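PDB 1S7J: phenazine biosynthesis protein PhzF family from Enterococcus faecalis, which belongs to the PhzF family and is probably an isomerase, a role inferred largely from its relatives. Local coordinates for residues Thr50-Trp61 / Leu93-Leu102; Ala131-Glu139 / Phe148-Ile159. All coordinates share one frame; numbering follows the deposited sequence.

Interaction 1 of 2, residues Thr50-Trp61 / Leu93-Leu102; sequences TVKEGQSYALRW and LHFTSQSGPL
The carbonyl oxygen of His94 receives the N-H of Tyr57 at 2.7 Å (Tyr57 N to His94 O), with the donor in the carbonyl plane, and the CA-H of Ser56 makes a second, bent approach to the same oxygen (Ser56 CA to His94 O 3.1 Å). The bond from Thr96 N to Tyr57 O completes a bridge that straddles Phe95, although the position of this Tyr57 oxygen is less certain. Tyr57 thus reaches the residues flanking Phe95, the pattern of a parallel bridge. Only this one bridge forms, consistent with the 43° between the short strand segments 56-61 and 93-97. Side chains continue the join on both sides of it. Near Ser56, Thr96 holds OG1 between its backbone N and carbonyl carbon (chi1 65°), which swings CG2 against Ser56 CB at 3.4 Å, tighter than usual for two carbons. Leu93 CD1 meets Tyr57 CE1 at 3.6 Å, coming at the ring obliquely. Leu59 sends CD1 over one face of Phe95, 4.2 Å from the ring centroid and 19° off the normal, a CH-pi contact. Where the backbones separate, water 1 links Leu59 O to Gln98 N. The Trp61 indole then takes over: Leu102 CD1 lies in its plane at the edge, 3.8 Å from Trp61 CZ2, while Ser97 CB meets Trp61 CH2 obliquely at 3.3 Å. Ser97 OG is itself engaged, donating to Gly100 O at 2.7 Å across the 93-102 hairpin. Tyr57 and Leu93 both rest on Leu82 of helix 72-85, and Leu59 and Trp61 reach Thr75 of the same helix. Two beta hairpins meeting over a helix in this way are consistent with the helix-filled beta-barrel half of the diaminopimelate epimerase-like fold.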
# COMPACT_ATOMS: atom_id res chain seq x y z
N THR A 50 13.88 7.39 8.07
CA THR A 50 15.00 6.87 7.31
C THR A 50 16.30 7.62 7.59
O THR A 50 16.27 8.78 7.97
CB THR A 50 14.70 6.91 5.78
OG1 THR A 50 15.72 6.22 5.06
CG2 THR A 50 14.62 8.34 5.28
N VAL A 51 17.42 6.91 7.47
CA VAL A 51 18.74 7.51 7.68
C VAL A 51 19.74 6.88 6.70
O VAL A 51 19.87 5.65 6.62
CB VAL A 51 19.27 7.39 9.13
CG1 VAL A 51 20.56 8.13 9.40
CG2 VAL A 51 18.24 7.81 10.16
N LYS A 52 20.40 7.74 5.91
CA LYS A 52 21.37 7.28 4.93
C LYS A 52 22.51 6.54 5.61
O LYS A 52 23.21 7.11 6.45
CB LYS A 52 21.93 8.47 4.13
CG LYS A 52 22.75 8.07 2.90
CD LYS A 52 23.51 9.25 2.34
CE LYS A 52 24.26 8.90 1.07
NZ LYS A 52 23.36 8.69 -0.10
N GLU A 53 22.65 5.26 5.29
CA GLU A 53 23.71 4.44 5.85
C GLU A 53 24.58 3.90 4.69
O GLU A 53 24.33 2.82 4.14
CB GLU A 53 23.13 3.31 6.71
CG GLU A 53 22.49 3.84 8.00
CD GLU A 53 22.03 2.73 8.95
OE1 GLU A 53 21.73 1.62 8.48
OE2 GLU A 53 21.97 3.00 10.17
N GLY A 54 25.60 4.68 4.35
CA GLY A 54 26.48 4.33 3.27
C GLY A 54 25.89 4.84 1.96
O GLY A 54 25.91 6.04 1.69
N GLN A 55 25.34 3.93 1.19
CA GLN A 55 24.74 4.24 -0.11
C GLN A 55 23.29 3.79 -0.14
O GLN A 55 22.57 3.96 -1.14
CB GLN A 55 25.53 3.54 -1.20
CG GLN A 55 25.68 2.05 -0.94
CD GLN A 55 26.71 1.42 -1.82
OE1 GLN A 55 26.48 1.19 -3.01
NE2 GLN A 55 27.89 1.15 -1.26
N SER A 56 22.88 3.15 0.94
CA SER A 56 21.53 2.67 1.09
C SER A 56 20.84 3.52 2.15
O SER A 56 21.51 4.30 2.87
CB SER A 56 21.52 1.19 1.54
OG SER A 56 22.06 0.33 0.55
N TYR A 57 19.53 3.47 2.21
CA TYR A 57 18.80 4.21 3.22
C TYR A 57 18.08 3.22 4.14
O TYR A 57 17.27 2.42 3.67
CB TYR A 57 17.78 5.18 2.59
CG TYR A 57 18.38 6.43 1.99
CD1 TYR A 57 18.77 6.47 0.65
CD2 TYR A 57 18.52 7.60 2.75
CE1 TYR A 57 19.27 7.63 0.07
CE2 TYR A 57 19.02 8.76 2.18
CZ TYR A 57 19.39 8.77 0.84
OH TYR A 57 19.88 9.93 0.27
N ALA A 58 18.44 3.23 5.41
CA ALA A 58 17.83 2.36 6.38
C ALA A 58 16.38 2.84 6.66
O ALA A 58 16.17 3.97 7.10
CB ALA A 58 18.63 2.36 7.66
N LEU A 59 15.40 2.00 6.34
CA LEU A 59 13.99 2.34 6.56
C LEU A 59 13.45 1.76 7.86
O LEU A 59 13.89 0.71 8.32
CB LEU A 59 13.13 1.85 5.40
CG LEU A 59 12.42 2.91 4.56
CD1 LEU A 59 11.53 2.22 3.55
CD2 LEU A 59 11.60 3.86 5.44
N ARG A 60 12.42 2.42 8.37
CA ARG A 60 11.77 2.05 9.62
C ARG A 60 10.33 2.60 9.54
O ARG A 60 10.13 3.78 9.25
CB ARG A 60 12.49 2.72 10.77
CG ARG A 60 12.63 1.90 12.00
CD ARG A 60 14.02 1.35 12.12
NE ARG A 60 14.59 1.57 13.45
CZ ARG A 60 14.14 1.00 14.58
NH1 ARG A 60 14.73 1.26 15.74
NH2 ARG A 60 13.12 0.17 14.54
N TRP A 61 9.34 1.75 9.75
CA TRP A 61 7.95 2.19 9.72
C TRP A 61 7.32 1.99 11.07
O TRP A 61 7.59 1.01 11.77
CB TRP A 61 7.12 1.42 8.70
CG TRP A 61 7.77 1.21 7.39
CD1 TRP A 61 7.54 1.91 6.23
CD2 TRP A 61 8.68 0.17 7.05
NE1 TRP A 61 8.24 1.36 5.20
CE2 TRP A 61 8.96 0.29 5.67
CE3 TRP A 61 9.30 -0.87 7.78
CZ2 TRP A 61 9.82 -0.58 5.00
CZ3 TRP A 61 10.16 -1.73 7.11
CH2 TRP A 61 10.41 -1.59 5.73
N LEU A 93 16.55 4.02 -5.72
CA LEU A 93 16.88 4.17 -4.31
C LEU A 93 16.95 2.77 -3.64
O LEU A 93 16.11 1.91 -3.90
CB LEU A 93 15.79 5.02 -3.64
CG LEU A 93 16.13 6.28 -2.83
CD1 LEU A 93 17.58 6.68 -2.99
CD2 LEU A 93 15.19 7.41 -3.25
N HIS A 94 17.95 2.57 -2.80
CA HIS A 94 18.13 1.29 -2.13
C HIS A 94 17.98 1.43 -0.63
O HIS A 94 18.69 2.22 -0.01
CB HIS A 94 19.52 0.71 -2.46
CG HIS A 94 19.75 0.50 -3.93
ND1 HIS A 94 19.01 -0.40 -4.67
CD2 HIS A 94 20.58 1.12 -4.80
CE1 HIS A 94 19.37 -0.32 -5.94
NE2 HIS A 94 20.32 0.59 -6.05
N PHE A 95 17.07 0.67 -0.05
CA PHE A 95 16.83 0.74 1.39
C PHE A 95 17.28 -0.53 2.09
O PHE A 95 17.34 -1.59 1.49
CB PHE A 95 15.34 0.96 1.67
CG PHE A 95 14.79 2.21 1.06
CD1 PHE A 95 14.95 3.45 1.70
CD2 PHE A 95 14.09 2.17 -0.13
CE1 PHE A 95 14.43 4.62 1.15
CE2 PHE A 95 13.55 3.33 -0.70
CZ PHE A 95 13.73 4.56 -0.05
N THR A 96 17.60 -0.40 3.39
CA THR A 96 18.01 -1.55 4.18
C THR A 96 17.08 -1.78 5.38
O THR A 96 17.44 -1.54 6.52
CB THR A 96 19.48 -1.48 4.64
OG1 THR A 96 19.70 -0.39 5.54
CG2 THR A 96 20.37 -1.32 3.44
N SER A 97 15.88 -2.27 5.09
CA SER A 97 14.90 -2.51 6.13
C SER A 97 15.15 -3.75 6.99
O SER A 97 16.19 -4.40 6.91
CB SER A 97 13.51 -2.60 5.53
OG SER A 97 13.35 -3.75 4.72
N GLN A 98 14.19 -4.03 7.89
CA GLN A 98 14.29 -5.19 8.73
C GLN A 98 13.81 -6.41 7.94
O GLN A 98 14.12 -7.54 8.27
CB GLN A 98 13.55 -4.99 10.09
CG GLN A 98 12.04 -4.79 10.02
CD GLN A 98 11.40 -4.71 11.41
OE1 GLN A 98 11.91 -4.02 12.29
NE2 GLN A 98 10.31 -5.44 11.60
N SER A 99 13.09 -6.14 6.84
CA SER A 99 12.58 -7.16 5.93
C SER A 99 13.47 -7.28 4.67
O SER A 99 12.98 -7.65 3.59
CB SER A 99 11.16 -6.81 5.53
OG SER A 99 10.37 -6.67 6.70
N GLY A 100 14.75 -6.99 4.84
CA GLY A 100 15.69 -7.07 3.74
C GLY A 100 15.67 -5.89 2.80
O GLY A 100 14.76 -5.08 2.82
N PRO A 101 16.68 -5.80 1.91
CA PRO A 101 16.82 -4.73 0.94
C PRO A 101 15.58 -4.48 0.08
O PRO A 101 14.93 -5.42 -0.38
CB PRO A 101 18.01 -5.19 0.09
CG PRO A 101 17.97 -6.69 0.23
CD PRO A 101 17.72 -6.82 1.70
N LEU A 102 15.28 -3.20 -0.12
CA LEU A 102 14.14 -2.76 -0.90
C LEU A 102 14.65 -1.73 -1.90
O LEU A 102 15.63 -1.03 -1.63
CB LEU A 102 13.12 -2.10 0.02
CG LEU A 102 12.68 -2.89 1.25
CD1 LEU A 102 12.00 -1.98 2.24
CD2 LEU A 102 11.77 -4.02 0.82
O HOH W 1 12.55 -1.88 9.50

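Interaction 2 of 2, residues Ala131-Glu139 / Phe148-Ile159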
# COMPACT_ATOMS: atom_id res chain seq x y z
N ALA A 131 -22.13 -12.37 3.22
CA ALA A 131 -22.91 -11.70 4.24
C ALA A 131 -22.21 -10.43 4.72
O ALA A 131 -22.80 -9.35 4.75
CB ALA A 131 -23.15 -12.64 5.42
N ALA A 132 -20.94 -10.59 5.11
CA ALA A 132 -20.13 -9.46 5.60
C ALA A 132 -19.93 -8.39 4.52
O ALA A 132 -19.89 -7.20 4.82
CB ALA A 132 -18.79 -9.97 6.11
N LEU A 133 -19.76 -8.83 3.27
CA LEU A 133 -19.57 -7.91 2.14
C LEU A 133 -20.86 -7.25 1.73
O LEU A 133 -20.86 -6.10 1.28
CB LEU A 133 -19.01 -8.68 0.94
CG LEU A 133 -17.53 -8.57 0.60
CD1 LEU A 133 -16.66 -8.69 1.85
CD2 LEU A 133 -17.20 -9.64 -0.41
N GLY A 134 -21.95 -8.00 1.83
CA GLY A 134 -23.24 -7.49 1.44
C GLY A 134 -23.40 -7.54 -0.07
O GLY A 134 -24.04 -6.66 -0.66
N THR A 135 -22.83 -8.56 -0.69
CA THR A 135 -22.93 -8.72 -2.14
C THR A 135 -22.53 -10.13 -2.56
O THR A 135 -22.09 -10.93 -1.72
CB THR A 135 -22.02 -7.69 -2.87
OG1 THR A 135 -22.35 -7.64 -4.27
CG2 THR A 135 -20.53 -8.06 -2.71
N LYS A 136 -22.72 -10.44 -3.83
CA LYS A 136 -22.38 -11.75 -4.36
C LYS A 136 -20.90 -11.86 -4.73
O LYS A 136 -20.35 -11.02 -5.45
CB LYS A 136 -23.23 -12.09 -5.59
CG LYS A 136 -22.94 -13.49 -6.15
CD LYS A 136 -23.59 -13.71 -7.50
CE LYS A 136 -23.28 -15.10 -8.03
NZ LYS A 136 -23.86 -15.33 -9.39
N ILE A 137 -20.27 -12.92 -4.23
CA ILE A 137 -18.86 -13.22 -4.49
C ILE A 137 -18.83 -14.30 -5.58
O ILE A 137 -19.24 -15.44 -5.34
CB ILE A 137 -18.18 -13.76 -3.21
CG1 ILE A 137 -18.16 -12.68 -2.13
CG2 ILE A 137 -16.78 -14.27 -3.53
CD1 ILE A 137 -17.63 -13.15 -0.80
N TYR A 138 -18.39 -13.92 -6.77
CA TYR A 138 -18.31 -14.84 -7.90
C TYR A 138 -17.18 -15.88 -7.79
O TYR A 138 -17.34 -17.03 -8.21
CB TYR A 138 -18.15 -14.06 -9.20
CG TYR A 138 -19.37 -13.24 -9.57
CD1 TYR A 138 -19.95 -12.35 -8.65
CD2 TYR A 138 -19.96 -13.36 -10.83
CE1 TYR A 138 -21.09 -11.61 -8.98
CE2 TYR A 138 -21.10 -12.63 -11.17
CZ TYR A 138 -21.66 -11.75 -10.25
OH TYR A 138 -22.78 -11.04 -10.59
N GLU A 139 -16.04 -15.46 -7.26
CA GLU A 139 -14.88 -16.33 -7.10
C GLU A 139 -14.19 -16.04 -5.77
O GLU A 139 -14.27 -14.92 -5.26
CB GLU A 139 -13.90 -16.11 -8.26
CG GLU A 139 -14.55 -16.13 -9.65
CD GLU A 139 -13.57 -15.85 -10.79
OE1 GLU A 139 -12.34 -16.02 -10.59
OE2 GLU A 139 -14.03 -15.48 -11.89
N PHE A 148 -11.74 -12.01 -2.93
CA PHE A 148 -13.04 -12.21 -3.57
C PHE A 148 -13.20 -11.40 -4.84
O PHE A 148 -12.78 -10.26 -4.91
CB PHE A 148 -14.16 -11.84 -2.60
CG PHE A 148 -14.01 -12.44 -1.24
CD1 PHE A 148 -13.96 -11.63 -0.11
CD2 PHE A 148 -13.90 -13.83 -1.08
CE1 PHE A 148 -13.81 -12.18 1.16
CE2 PHE A 148 -13.76 -14.39 0.18
CZ PHE A 148 -13.71 -13.56 1.31
N VAL A 149 -13.81 -12.01 -5.84
CA VAL A 149 -14.05 -11.33 -7.11
C VAL A 149 -15.54 -10.98 -7.14
O VAL A 149 -16.38 -11.82 -6.84
CB VAL A 149 -13.68 -12.24 -8.31
CG1 VAL A 149 -13.90 -11.50 -9.62
CG2 VAL A 149 -12.22 -12.69 -8.19
N LEU A 150 -15.84 -9.73 -7.45
CA LEU A 150 -17.22 -9.27 -7.48
C LEU A 150 -17.74 -9.00 -8.89
O LEU A 150 -17.01 -9.14 -9.87
CB LEU A 150 -17.36 -8.02 -6.60
CG LEU A 150 -17.47 -8.16 -5.07
CD1 LEU A 150 -16.65 -9.33 -4.52
CD2 LEU A 150 -17.05 -6.86 -4.42
N LYS A 151 -19.00 -8.59 -8.98
CA LYS A 151 -19.67 -8.33 -10.25
C LYS A 151 -18.98 -7.32 -11.19
O LYS A 151 -18.66 -7.65 -12.33
CB LYS A 151 -21.12 -7.89 -10.00
CG LYS A 151 -21.94 -7.69 -11.27
CD LYS A 151 -23.34 -7.17 -10.97
CE LYS A 151 -24.10 -6.89 -12.27
NZ LYS A 151 -25.50 -6.41 -12.02
N ASP A 152 -18.80 -6.08 -10.73
CA ASP A 152 -18.17 -5.03 -11.54
C ASP A 152 -17.54 -3.94 -10.69
O ASP A 152 -17.48 -4.05 -9.46
CB ASP A 152 -19.19 -4.42 -12.53
CG ASP A 152 -20.52 -4.01 -11.85
OD1 ASP A 152 -20.60 -3.93 -10.60
OD2 ASP A 152 -21.49 -3.77 -12.59
N GLU A 153 -17.05 -2.87 -11.34
CA GLU A 153 -16.43 -1.77 -10.59
C GLU A 153 -17.46 -1.04 -9.75
O GLU A 153 -17.17 -0.62 -8.63
CB GLU A 153 -15.74 -0.79 -11.54
CG GLU A 153 -15.07 0.37 -10.79
CD GLU A 153 -14.43 1.41 -11.70
OE1 GLU A 153 -14.26 2.56 -11.24
OE2 GLU A 153 -14.08 1.09 -12.86
N GLU A 154 -18.64 -0.84 -10.31
CA GLU A 154 -19.71 -0.16 -9.63
C GLU A 154 -20.04 -0.86 -8.30
O GLU A 154 -20.31 -0.20 -7.30
CB GLU A 154 -20.96 -0.11 -10.50
CG GLU A 154 -22.02 0.88 -9.97
CD GLU A 154 -23.38 0.66 -10.58
OE1 GLU A 154 -23.65 -0.47 -11.05
OE2 GLU A 154 -24.20 1.62 -10.60
N THR A 155 -20.03 -2.18 -8.31
CA THR A 155 -20.33 -2.95 -7.10
C THR A 155 -19.20 -2.89 -6.06
O THR A 155 -19.46 -2.87 -4.86
CB THR A 155 -20.65 -4.44 -7.43
OG1 THR A 155 -21.80 -4.50 -8.30
CG2 THR A 155 -20.94 -5.22 -6.15
N VAL A 156 -17.96 -2.91 -6.54
CA VAL A 156 -16.81 -2.87 -5.65
C VAL A 156 -16.78 -1.54 -4.92
O VAL A 156 -16.59 -1.48 -3.70
CB VAL A 156 -15.48 -3.05 -6.46
CG1 VAL A 156 -14.28 -2.90 -5.56
CG2 VAL A 156 -15.46 -4.41 -7.10
N ALA A 157 -16.95 -0.48 -5.69
CA ALA A 157 -16.95 0.87 -5.18
C ALA A 157 -18.08 1.11 -4.17
O ALA A 157 -17.85 1.64 -3.09
CB ALA A 157 -17.08 1.85 -6.33
N LYS A 158 -19.28 0.67 -4.55
CA LYS A 158 -20.48 0.86 -3.72
C LYS A 158 -20.63 0.11 -2.39
O LYS A 158 -21.25 0.63 -1.47
CB LYS A 158 -21.74 0.64 -4.58
CG LYS A 158 -22.05 1.77 -5.57
CD LYS A 158 -23.55 2.08 -5.71
CE LYS A 158 -23.77 3.49 -6.25
NZ LYS A 158 -23.11 3.75 -7.57
N ILE A 159 -20.06 -1.09 -2.29
CA ILE A 159 -20.20 -1.87 -1.05
C ILE A 159 -19.74 -1.22 0.25
O ILE A 159 -18.79 -0.43 0.28
CB ILE A 159 -19.53 -3.28 -1.14
CG1 ILE A 159 -18.01 -3.15 -1.32
CG2 ILE A 159 -20.18 -4.09 -2.25
CD1 ILE A 159 -17.25 -4.41 -0.95
O HOH W 2 -20.73 -8.54 -6.98
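A Schellman motif ends helix 127-133 between Leu133 and Thr135, and these two residues begin the packing against Phe148-Ile159. Gly134 supplies the positive phi of the motif, with Thr135 N hydrogen-bonded back to Glu130 O and Gly134 N to Ala131 O. Leu133 CD2 lies obliquely to the Phe148 ring, 3.8 Å from its CD1. Thr135 has OG1 opposite its own backbone N (chi1 -167°); that rotation leaves CG2 facing Leu150 CG at 3.9 Å and also touching Ile159 CG2, whereas OG1 abuts the methyl CG2 of Thr155 at 3.4 Å. Water 2 fills a polar junction beside this group: it donates to Lys136 O, accepts from Lys151 N and lies within bonding distance of Thr135 OG1. Further along, Ile137 places CD1 over one face of Phe148, 3.9 Å from the centroid and 18° off the normal, a CH-pi contact, and its CG2 rests against Phe148 CB. The chain then enters the hairpin of strands 139-142 and 146-149 at its open end. Here Tyr138 N donates to Val149 O at 2.9 Å, nearly along the C=O axis, and Val149 N returns a straighter N-H bond to Glu139 O at 3.0 Å. Beside these backbone bonds, the side chains of Tyr138 and Lys151 run side by side in the same direction, with Tyr138 OH 3.5 Å from Lys151 CG; the contact uses the lysine's aliphatic stem. Glu139 likewise lies alongside Val149, its CB 3.8 Å from Val149 CG2, while OE1 is hydrogen-bonded to the hydroxyls of Tyr141 and Tyr213. Helix 153-158 starts from Asp152 at the N-cap, whose OD1 accepts from both N and OG1 of Thr155, gripping the residue whose methyl meets Thr135.

Interactions 1 and 2 lie on opposite sides of the chain's centre, with their own centres 38 Å apart and their nearest atoms about 25 Å apart, so they do not touch. They also follow one another along the sequence: residues 50-102 are complete before residues 131-159 begin. Their relation to the predicted active-site residue Glu46 differs. The side chain of Trp61, in interaction 1, comes within about 5 Å of the Glu46 side chain, whereas interaction 2 is remote from it. This separation is consistent with the two-lobed build of PhzF-like proteins, each contact belonging to a different lobe of the single chain.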